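CDP-4-keto-6-deoxy-D-glucose-3-dehydrase (Yersinia pseudotuberculosis, PDB 3BB8) probably uses pyridoxal 5'-phosphate to dehydrate CDP-4-keto-6-deoxy-D-glucose at C3, a step probably leading toward the 3,6-dideoxysugars of lipopolysaccharide. Local coordinates at residues V135-D140 against Y144-S149. The protein carries 1 engineered substitution. Residues are numbered along the deposited sequence; the frame is centred on the assembly and turned at random.
Sequences VFVDVD and YNVNAS
Y144 meets D140 where the chain turns back after 135-140: its backbone N approaches D140 O in a weak hydrogen bond that is implausibly short, so doubtful in detail. Its phi is positive (66°), its CB points away from 135-140, and the side chain touches I404 of helix 399-407, with the hydroxyl hydrogen-bonded to T350. N145 returns the grip on D140, its carbonyl O accepting D140 N at 2.8 Å; the donor lies 30° off the carbonyl plane. The same oxygen comes 3.4 Å from V139 CB, and V139 CG1 lies over the peptide joining N145 to V146. V139 also packs on T401 and I404 of helix 399-407. At V146 the alpha carbons come closest, its CA 3.9 Å from V139 CA in a non-hydrogen-bonded antiparallel pair whose side chains diverge. With chi1 at 59°, which sets CG2 anti to the backbone N, V146 brings that methyl to V137 CG2 at 3.6 Å, the two side chains meeting at a slant; I151 of helix 151-154 touches both valines and so continues this apolar patch. N147 closes the pairing: its N donates to D138 O at 3.0 Å, in the carbonyl plane and on a lone pair, while its CB rests 3.4 Å from that oxygen. D138 turns its carboxylate to T401 and to the backbone N of N400, tying the strand to the start of helix 399-407. N147 is also the centre of an inverse gamma turn, with A148 N bonded weakly to V146 O, which bends the chain out of the hairpin. Y144 and N145 together facing D140 make a G1 beta bulge, here in a short, buried beta hairpin at the end of strand 133-140, part of the large mixed sheet of the aspartate aminotransferase fold.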
# COMPACT_ATOMS: atom_id res chain seq x y z
N VAL A 135 20.43 -7.76 -12.48
CA VAL A 135 21.63 -7.74 -13.32
C VAL A 135 21.71 -6.33 -13.92
O VAL A 135 20.84 -5.94 -14.70
CB VAL A 135 21.53 -8.78 -14.45
CG1 VAL A 135 22.77 -8.71 -15.34
CG2 VAL A 135 21.41 -10.17 -13.85
N PHE A 136 22.74 -5.58 -13.56
CA PHE A 136 22.89 -4.20 -14.04
C PHE A 136 23.84 -3.96 -15.22
O PHE A 136 24.84 -4.66 -15.38
CB PHE A 136 23.36 -3.28 -12.91
CG PHE A 136 22.56 -3.40 -11.64
CD1 PHE A 136 22.92 -4.33 -10.67
CD2 PHE A 136 21.49 -2.54 -11.39
CE1 PHE A 136 22.22 -4.41 -9.46
CE2 PHE A 136 20.78 -2.61 -10.19
CZ PHE A 136 21.15 -3.55 -9.22
N VAL A 137 23.51 -2.95 -16.02
CA VAL A 137 24.34 -2.49 -17.14
C VAL A 137 24.34 -0.97 -17.05
O VAL A 137 23.36 -0.37 -16.59
CB VAL A 137 23.81 -2.93 -18.52
CG1 VAL A 137 23.91 -4.43 -18.66
CG2 VAL A 137 22.39 -2.44 -18.73
N ASP A 138 25.42 -0.34 -17.49
CA ASP A 138 25.55 1.11 -17.41
C ASP A 138 24.53 1.92 -18.21
O ASP A 138 23.89 1.41 -19.13
CB ASP A 138 26.97 1.51 -17.81
CG ASP A 138 27.38 2.88 -17.27
OD1 ASP A 138 27.06 3.18 -16.10
OD2 ASP A 138 28.02 3.64 -18.02
N VAL A 139 24.38 3.19 -17.84
CA VAL A 139 23.46 4.09 -18.53
C VAL A 139 24.27 5.05 -19.40
O VAL A 139 25.50 4.98 -19.46
CB VAL A 139 22.63 4.92 -17.53
CG1 VAL A 139 21.75 4.01 -16.69
CG2 VAL A 139 23.56 5.74 -16.65
N ASP A 140 23.56 5.96 -20.07
CA ASP A 140 24.21 6.94 -20.94
C ASP A 140 23.88 8.36 -20.50
O ASP A 140 22.76 8.65 -20.07
CB ASP A 140 23.78 6.73 -22.39
CG ASP A 140 24.13 7.91 -23.28
OD1 ASP A 140 23.33 8.87 -23.34
OD2 ASP A 140 25.21 7.88 -23.91
N TYR A 144 20.54 9.84 -19.70
CA TYR A 144 20.38 9.25 -18.37
C TYR A 144 19.54 7.98 -18.35
O TYR A 144 18.93 7.64 -17.34
CB TYR A 144 19.84 10.29 -17.39
CG TYR A 144 20.69 11.54 -17.35
CD1 TYR A 144 20.35 12.67 -18.09
CD2 TYR A 144 21.89 11.56 -16.63
CE1 TYR A 144 21.17 13.79 -18.12
CE2 TYR A 144 22.72 12.67 -16.65
CZ TYR A 144 22.35 13.79 -17.40
OH TYR A 144 23.17 14.90 -17.45
N ASN A 145 19.52 7.27 -19.47
CA ASN A 145 18.80 6.02 -19.59
C ASN A 145 19.78 4.93 -20.01
O ASN A 145 20.89 5.21 -20.47
CB ASN A 145 17.65 6.15 -20.60
CG ASN A 145 16.41 6.78 -19.99
OD1 ASN A 145 16.28 8.00 -19.94
ND2 ASN A 145 15.50 5.95 -19.52
N VAL A 146 19.36 3.68 -19.85
CA VAL A 146 20.23 2.54 -20.13
C VAL A 146 21.00 2.73 -21.43
O VAL A 146 20.44 3.19 -22.43
CB VAL A 146 19.43 1.22 -20.21
CG1 VAL A 146 18.38 1.31 -21.31
CG2 VAL A 146 20.36 0.05 -20.44
N ASN A 147 22.28 2.38 -21.41
CA ASN A 147 23.01 2.10 -22.64
C ASN A 147 22.54 0.81 -23.31
O ASN A 147 23.17 -0.24 -23.16
CB ASN A 147 24.52 2.03 -22.37
CG ASN A 147 25.34 2.02 -23.64
OD1 ASN A 147 26.57 2.12 -23.59
ND2 ASN A 147 24.67 1.90 -24.78
N ALA A 148 21.44 0.90 -24.05
CA ALA A 148 20.84 -0.27 -24.68
C ALA A 148 21.79 -1.30 -25.28
O ALA A 148 21.54 -2.51 -25.18
CB ALA A 148 19.85 0.18 -25.74
N SER A 149 22.87 -0.85 -25.90
CA SER A 149 23.81 -1.78 -26.53
C SER A 149 24.48 -2.73 -25.54
O SER A 149 25.16 -3.68 -25.95
CB SER A 149 24.88 -1.02 -27.33
OG SER A 149 25.67 -0.18 -26.51